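Local coordinates for orotidine 5'-phosphate decarboxylase (Lactobacillus acidophilus, PDB 3TFX), which probably catalyses the decarboxylation of orotidine 5'-monophosphate to uridine 5'-monophosphate, the last step of de novo UMP synthesis, as a homodimer, at residues H90-K102 against Q145-D159. Residues are numbered along the deposited sequence; the frame is centred on the assembly and turned at random.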
ATOM      1  N   HIS A  90      -4.262   4.570   3.775  1.00  7.09           N
ATOM      2  CA  HIS A  90      -5.659   4.702   3.361  1.00  7.49           C
ATOM      3  C   HIS A  90      -6.611   4.883   4.539  1.00  8.08           C
ATOM      4  O   HIS A  90      -6.660   4.030   5.441  1.00  8.25           O
ATOM      5  CB  HIS A  90      -6.078   3.489   2.517  1.00  7.66           C
ATOM      6  CG  HIS A  90      -5.757   3.644   1.064  1.00  8.35           C
ATOM      7  ND1 HIS A  90      -6.569   4.343   0.196  1.00  9.76           N
ATOM      8  CD2 HIS A  90      -4.695   3.231   0.335  1.00  8.82           C
ATOM      9  CE1 HIS A  90      -6.027   4.339  -1.009  1.00 10.56           C
ATOM     10  NE2 HIS A  90      -4.891   3.669  -0.950  1.00  8.56           N
ATOM     11  N   ALA A  91      -7.351   5.999   4.546  1.00  8.38           N
ATOM     12  CA  ALA A  91      -8.423   6.220   5.522  1.00  8.89           C
ATOM     13  C   ALA A  91      -9.516   5.154   5.379  1.00  9.18           C
ATOM     14  O   ALA A  91     -10.150   4.782   6.358  1.00  8.59           O
ATOM     15  CB  ALA A  91      -9.043   7.615   5.367  1.00  9.02           C
ATOM     16  N   LEU A  92      -9.719   4.670   4.157  1.00  9.43           N
ATOM     17  CA  LEU A  92     -10.614   3.540   3.899  1.00 10.09           C
ATOM     18  C   LEU A  92     -10.291   2.290   4.743  1.00 10.50           C
ATOM     19  O   LEU A  92     -11.167   1.456   4.976  1.00  9.74           O
ATOM     20  CB  LEU A  92     -10.622   3.195   2.404  1.00 10.07           C
ATOM     21  CG  LEU A  92     -11.363   4.160   1.473  1.00 10.55           C
ATOM     22  CD1 LEU A  92     -11.239   3.698   0.012  1.00  9.65           C
ATOM     23  CD2 LEU A  92     -12.827   4.299   1.865  1.00 10.28           C
ATOM     24  N   GLY A  93      -9.041   2.187   5.205  1.00 10.91           N
ATOM     25  CA  GLY A  93      -8.623   1.125   6.127  1.00 11.47           C
ATOM     26  C   GLY A  93      -9.209   1.238   7.528  1.00 12.22           C
ATOM     27  O   GLY A  93      -9.106   0.299   8.334  1.00 11.70           O
ATOM     28  N   GLY A  94      -9.803   2.396   7.829  1.00 12.25           N
ATOM     29  CA  GLY A  94     -10.514   2.572   9.079  1.00 12.40           C
ATOM     30  C   GLY A  94      -9.730   3.206  10.217  1.00 13.05           C
ATOM     31  O   GLY A  94      -8.488   3.320  10.182  1.00 12.69           O
ATOM     32  N   SER A  95     -10.489   3.597  11.235  1.00 12.76           N
ATOM     33  CA  SER A  95     -10.007   4.335  12.392  1.00 13.46           C
ATOM     34  C   SER A  95      -8.862   3.680  13.170  1.00 12.90           C
ATOM     35  O   SER A  95      -7.860   4.338  13.499  1.00 13.12           O
ATOM     36  CB  SER A  95     -11.175   4.555  13.354  1.00 13.60           C
ATOM     37  OG  SER A  95     -10.735   5.354  14.416  1.00 16.95           O
ATOM     38  N   GLN A  96      -9.027   2.400  13.503  1.00 12.32           N
ATOM     39  CA  GLN A  96      -8.013   1.693  14.284  1.00 12.05           C
ATOM     40  C   GLN A  96      -6.696   1.531  13.519  1.00 11.03           C
ATOM     41  O   GLN A  96      -5.606   1.625  14.103  1.00 10.50           O
ATOM     42  CB  GLN A  96      -8.522   0.333  14.791  1.00 12.02           C
ATOM     43  CG  GLN A  96      -7.470  -0.405  15.643  1.00 13.38           C
ATOM     44  CD  GLN A  96      -7.065   0.374  16.898  1.00 16.65           C
ATOM     45  OE1 GLN A  96      -7.927   0.802  17.675  1.00 19.30           O
ATOM     46  NE2 GLN A  96      -5.750   0.561  17.100  1.00 15.95           N
HETATM   47  N   MSE A  97      -6.805   1.298  12.217  1.00 10.12           N
HETATM   48  CA  MSE A  97      -5.626   1.145  11.371  1.00 10.24           C
HETATM   49  C   MSE A  97      -4.799   2.435  11.341  1.00  9.69           C
HETATM   50  O   MSE A  97      -3.563   2.404  11.365  1.00  8.66           O
HETATM   51  CB  MSE A  97      -6.040   0.740   9.957  1.00 10.46           C
HETATM   52  CG  MSE A  97      -4.898   0.183   9.145  1.00 12.46           C
HETATM   53 SE   MSE A  97      -5.060   0.663   7.260  1.00 22.99          SE
HETATM   54  CE  MSE A  97      -4.781   2.595   7.420  1.00 16.87           C
ATOM     55  N   ILE A  98      -5.485   3.572  11.309  1.00  9.72           N
ATOM     56  CA  ILE A  98      -4.797   4.861  11.304  1.00  9.88           C
ATOM     57  C   ILE A  98      -4.064   5.060  12.642  1.00 10.09           C
ATOM     58  O   ILE A  98      -2.886   5.436  12.653  1.00  9.87           O
ATOM     59  CB  ILE A  98      -5.753   6.037  10.983  1.00  9.39           C
ATOM     60  CG1 ILE A  98      -6.320   5.904   9.570  1.00 10.10           C
ATOM     61  CG2 ILE A  98      -5.048   7.401  11.171  1.00  9.89           C
ATOM     62  CD1 ILE A  98      -7.494   6.877   9.266  1.00  9.05           C
ATOM     63  N   LYS A  99      -4.756   4.793  13.757  1.00 10.13           N
ATOM     64  CA  LYS A  99      -4.140   4.889  15.088  1.00 10.64           C
ATOM     65  C   LYS A  99      -2.917   3.981  15.212  1.00 10.19           C
ATOM     66  O   LYS A  99      -1.891   4.391  15.765  1.00  9.74           O
ATOM     67  CB  LYS A  99      -5.132   4.541  16.215  1.00 11.17           C
ATOM     68  CG  LYS A  99      -6.320   5.487  16.341  1.00 14.04           C
ATOM     69  CD  LYS A  99      -7.376   4.908  17.299  1.00 17.22           C
ATOM     70  CE  LYS A  99      -8.624   5.772  17.363  1.00 18.31           C
ATOM     71  NZ  LYS A  99      -9.597   5.190  18.363  1.00 21.31           N
ATOM     72  N   SER A 100      -3.028   2.752  14.699  1.00  9.75           N
ATOM     73  CA  SER A 100      -1.914   1.790  14.766  1.00  9.54           C
ATOM     74  C   SER A 100      -0.736   2.259  13.917  1.00  8.94           C
ATOM     75  O   SER A 100       0.414   2.121  14.303  1.00  8.66           O
ATOM     76  CB  SER A 100      -2.382   0.386  14.348  1.00  9.42           C
ATOM     77  OG  SER A 100      -3.263  -0.170  15.318  1.00 10.84           O
ATOM     78  N   ALA A 101      -1.038   2.850  12.768  1.00  9.32           N
ATOM     79  CA  ALA A 101      -0.012   3.392  11.882  1.00  9.12           C
ATOM     80  C   ALA A 101       0.822   4.447  12.608  1.00  9.53           C
ATOM     81  O   ALA A 101       2.055   4.408  12.575  1.00  9.38           O
ATOM     82  CB  ALA A 101      -0.649   3.962  10.625  1.00  8.18           C
ATOM     83  N   LYS A 102       0.144   5.356  13.303  1.00 10.11           N
ATOM     84  CA  LYS A 102       0.821   6.410  14.041  1.00 11.17           C
ATOM     85  C   LYS A 102       1.653   5.842  15.194  1.00 11.53           C
ATOM     86  O   LYS A 102       2.783   6.287  15.402  1.00 11.54           O
ATOM     87  CB  LYS A 102      -0.165   7.468  14.563  1.00 11.02           C
ATOM     88  CG  LYS A 102       0.529   8.710  15.192  1.00 12.51           C
ATOM     89  CD  LYS A 102       1.330   9.538  14.157  1.00 15.64           C
ATOM     90  CE  LYS A 102       2.217  10.625  14.830  1.00 16.75           C
ATOM     91  NZ  LYS A 102       3.131  11.386  13.864  1.00 16.41           N
ATOM     92  N   GLN A 145     -17.971  12.229   1.388  1.00 18.95           N
ATOM     93  CA  GLN A 145     -17.139  11.065   1.701  1.00 17.36           C
ATOM     94  C   GLN A 145     -15.710  11.497   2.039  1.00 16.08           C
ATOM     95  O   GLN A 145     -15.109  11.010   2.998  1.00 15.39           O
ATOM     96  CB  GLN A 145     -17.154  10.058   0.537  1.00 17.55           C
ATOM     97  CG  GLN A 145     -16.113   8.928   0.633  1.00 16.62           C
ATOM     98  CD  GLN A 145     -16.477   7.841   1.650  1.00 18.25           C
ATOM     99  OE1 GLN A 145     -17.485   7.933   2.375  1.00 17.41           O
ATOM    100  NE2 GLN A 145     -15.655   6.798   1.701  1.00 17.99           N
ATOM    101  N   VAL A 146     -15.196  12.438   1.256  1.00 15.36           N
ATOM    102  CA  VAL A 146     -13.871  12.998   1.462  1.00 14.61           C
ATOM    103  C   VAL A 146     -13.747  13.669   2.830  1.00 14.44           C
ATOM    104  O   VAL A 146     -12.796  13.394   3.570  1.00 14.03           O
ATOM    105  CB  VAL A 146     -13.458  13.950   0.315  1.00 14.58           C
ATOM    106  CG1 VAL A 146     -12.230  14.790   0.705  1.00 14.07           C
ATOM    107  CG2 VAL A 146     -13.159  13.140  -0.939  1.00 14.35           C
ATOM    108  N   LEU A 147     -14.705  14.532   3.167  1.00 14.30           N
ATOM    109  CA  LEU A 147     -14.700  15.224   4.456  1.00 13.78           C
ATOM    110  C   LEU A 147     -14.813  14.231   5.632  1.00 13.53           C
ATOM    111  O   LEU A 147     -14.094  14.343   6.628  1.00 13.73           O
ATOM    112  CB  LEU A 147     -15.807  16.281   4.496  1.00 13.95           C
ATOM    113  CG  LEU A 147     -16.131  16.940   5.851  1.00 14.85           C
ATOM    114  CD1 LEU A 147     -14.932  17.709   6.341  1.00 13.02           C
ATOM    115  CD2 LEU A 147     -17.392  17.849   5.783  1.00 15.03           C
ATOM    116  N   SER A 148     -15.685  13.243   5.491  1.00 13.17           N
ATOM    117  CA  SER A 148     -15.875  12.196   6.508  1.00 13.36           C
ATOM    118  C   SER A 148     -14.589  11.381   6.776  1.00 12.97           C
ATOM    119  O   SER A 148     -14.216  11.146   7.927  1.00 12.47           O
ATOM    120  CB  SER A 148     -17.014  11.270   6.074  1.00 13.45           C
ATOM    121  OG  SER A 148     -17.201  10.218   6.990  1.00 15.46           O
ATOM    122  N   LEU A 149     -13.923  10.959   5.706  1.00 12.16           N
ATOM    123  CA  LEU A 149     -12.634  10.263   5.814  1.00 12.24           C
ATOM    124  C   LEU A 149     -11.566  11.166   6.447  1.00 12.07           C
ATOM    125  O   LEU A 149     -10.816  10.732   7.308  1.00 11.30           O
ATOM    126  CB  LEU A 149     -12.177   9.807   4.428  1.00 11.93           C
ATOM    127  CG  LEU A 149     -12.399   8.361   3.953  1.00 12.74           C
ATOM    128  CD1 LEU A 149     -13.353   7.519   4.784  1.00 12.62           C
ATOM    129  CD2 LEU A 149     -12.733   8.312   2.490  1.00 10.90           C
ATOM    130  N   ALA A 150     -11.523  12.430   6.029  1.00 12.34           N
ATOM    131  CA  ALA A 150     -10.553  13.373   6.569  1.00 13.07           C
ATOM    132  C   ALA A 150     -10.758  13.625   8.075  1.00 13.60           C
ATOM    133  O   ALA A 150      -9.805  13.539   8.851  1.00 13.52           O
ATOM    134  CB  ALA A 150     -10.565  14.672   5.782  1.00 12.37           C
ATOM    135  N   LYS A 151     -11.997  13.915   8.482  1.00 14.50           N
ATOM    136  CA  LYS A 151     -12.322  14.145   9.895  1.00 15.69           C
ATOM    137  C   LYS A 151     -11.930  12.945  10.758  1.00 15.84           C
ATOM    138  O   LYS A 151     -11.277  13.098  11.798  1.00 15.38           O
ATOM    139  CB  LYS A 151     -13.807  14.457  10.078  1.00 16.29           C
ATOM    140  CG  LYS A 151     -14.218  15.869   9.695  1.00 18.85           C
ATOM    141  CD  LYS A 151     -15.714  16.105   9.850  1.00 23.09           C
ATOM    142  CE  LYS A 151     -16.154  16.103  11.317  1.00 25.88           C
ATOM    143  NZ  LYS A 151     -15.599  17.259  12.101  1.00 28.54           N
HETATM  144  N   MSE A 152     -12.310  11.754  10.297  1.00 16.43           N
HETATM  145  CA  MSE A 152     -11.972  10.517  10.985  1.00 17.30           C
HETATM  146  C   MSE A 152     -10.469  10.325  11.125  1.00 15.93           C
HETATM  147  O   MSE A 152     -10.002   9.895  12.183  1.00 15.36           O
HETATM  148  CB  MSE A 152     -12.595   9.303  10.288  1.00 18.87           C
HETATM  149  CG  MSE A 152     -12.420   7.995  11.076  1.00 24.16           C
HETATM  150 SE   MSE A 152     -12.793   6.408  10.000  1.00 40.75          SE
HETATM  151  CE  MSE A 152     -11.336   6.570   8.710  1.00 35.52           C
ATOM    152  N   ALA A 153      -9.723  10.636  10.068  1.00 14.54           N
ATOM    153  CA  ALA A 153      -8.262  10.559  10.108  1.00 14.12           C
ATOM    154  C   ALA A 153      -7.690  11.475  11.184  1.00 13.97           C
ATOM    155  O   ALA A 153      -6.841  11.049  11.976  1.00 13.81           O
ATOM    156  CB  ALA A 153      -7.661  10.908   8.736  1.00 14.01           C
ATOM    157  N   LYS A 154      -8.146  12.729  11.201  1.00 13.62           N
ATOM    158  CA  LYS A 154      -7.786  13.676  12.272  1.00 14.35           C
ATOM    159  C   LYS A 154      -8.082  13.096  13.661  1.00 14.75           C
ATOM    160  O   LYS A 154      -7.228  13.130  14.531  1.00 14.10           O
ATOM    161  CB  LYS A 154      -8.485  15.033  12.081  1.00 14.12           C
ATOM    162  CG  LYS A 154      -8.505  15.978  13.297  1.00 14.41           C
ATOM    163  CD  LYS A 154      -7.141  16.560  13.607  1.00 16.67           C
ATOM    164  CE  LYS A 154      -7.177  17.585  14.736  1.00 16.44           C
ATOM    165  NZ  LYS A 154      -5.788  18.063  15.053  1.00 15.09           N
ATOM    166  N   HIS A 155      -9.279  12.542  13.857  1.00 15.55           N
ATOM    167  CA  HIS A 155      -9.625  11.951  15.162  1.00 15.96           C
ATOM    168  C   HIS A 155      -8.934  10.628  15.455  1.00 15.60           C
ATOM    169  O   HIS A 155      -9.052  10.108  16.558  1.00 15.56           O
ATOM    170  CB  HIS A 155     -11.138  11.806  15.328  1.00 16.59           C
ATOM    171  CG  HIS A 155     -11.868  13.109  15.290  1.00 18.88           C
ATOM    172  ND1 HIS A 155     -11.415  14.232  15.949  1.00 21.60           N
ATOM    173  CD2 HIS A 155     -13.016  13.471  14.672  1.00 21.02           C
ATOM    174  CE1 HIS A 155     -12.242  15.237  15.723  1.00 23.06           C
ATOM    175  NE2 HIS A 155     -13.229  14.798  14.961  1.00 23.64           N
ATOM    176  N   SER A 156      -8.185  10.107  14.485  1.00 15.18           N
ATOM    177  CA  SER A 156      -7.513   8.825  14.646  1.00 15.03           C
ATOM    178  C   SER A 156      -5.983   8.879  14.664  1.00 14.89           C
ATOM    179  O   SER A 156      -5.333   7.860  14.440  1.00 15.31           O
ATOM    180  CB  SER A 156      -7.976   7.855  13.563  1.00 15.32           C
ATOM    181  OG  SER A 156      -9.383   7.748  13.565  1.00 15.94           O
ATOM    182  N   GLY A 157      -5.408  10.052  14.905  1.00 14.33           N
ATOM    183  CA  GLY A 157      -3.948  10.186  14.953  1.00 14.05           C
ATOM    184  C   GLY A 157      -3.210  10.570  13.676  1.00 13.40           C
ATOM    185  O   GLY A 157      -1.986  10.685  13.682  1.00 12.96           O
ATOM    186  N   ALA A 158      -3.923  10.769  12.574  1.00 12.95           N
ATOM    187  CA  ALA A 158      -3.256  11.265  11.359  1.00 11.74           C
ATOM    188  C   ALA A 158      -2.830  12.716  11.559  1.00 11.38           C
ATOM    189  O   ALA A 158      -3.525  13.489  12.198  1.00 11.01           O
ATOM    190  CB  ALA A 158      -4.150  11.138  10.147  1.00 11.45           C
ATOM    191  N   ASP A 159      -1.683  13.084  11.008  1.00 11.41           N
ATOM    192  CA  ASP A 159      -1.210  14.459  11.099  1.00 11.55           C
ATOM    193  C   ASP A 159      -1.715  15.344   9.964  1.00 11.36           C
ATOM    194  O   ASP A 159      -1.618  16.571  10.030  1.00 10.26           O
ATOM    195  CB  ASP A 159       0.306  14.475  11.140  1.00 11.75           C
ATOM    196  CG  ASP A 159       0.848  13.686  12.300  1.00 12.81           C
ATOM    197  OD1 ASP A 159       0.568  14.066  13.457  1.00 14.79           O
ATOM    198  OD2 ASP A 159       1.551  12.688  12.053  1.00 14.24           O
TER
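Lys102 reaches Asp159 along a path that can be traced atom by atom. Its CB and CG pass the carbonyl of Gly157, Lys102 CG lying 3.5 Å from Gly157 O; CD keeps beside that oxygen and begins to face the carboxylate; CE then approaches Asp159, and Lys102 NZ closes a salt bridge of 2.7 Å with Asp159 OD2. The bend at chi2 (66°) turns the chain, which runs straight beyond it and meets the aspartate at about a right angle. OD2 receives the ammonium through its syn lone pair and also accepts from the backbone N of Leu118, so this one oxygen takes two donors, an ammonium and a backbone N-H. A methionine in place of Lys102 would probably leave the Asp159 carboxylate without its counter-charge.

One turn earlier, Ile98 splits its branches: Ile98 CG2, anti to the backbone N, packs on Ala158 CB at 4.0 Å, while CD1 touches Ala153 and the methyl of selenomethionine Met152. Met152 CE also lies 3.2 Å from Ala91 O, and Ala91 CB meets Leu149 CG at 3.7 Å. Nearer the helix start, Ser95 OG and Ser156 OG are 2.9 Å apart, and Ser156 OG donates to Met152 O at 2.6 Å.

The segment axes approach to 9.2 Å and cross at -44°. Helices 95-108 and 142-155 thus pack together on the outside of the TIM barrel, with strand 117-121 beneath Lys102 and Ala153, helix 69-80 flanking the first, helix 168-175 the second, and Glu135 of the second subunit covering Met152 and Leu149.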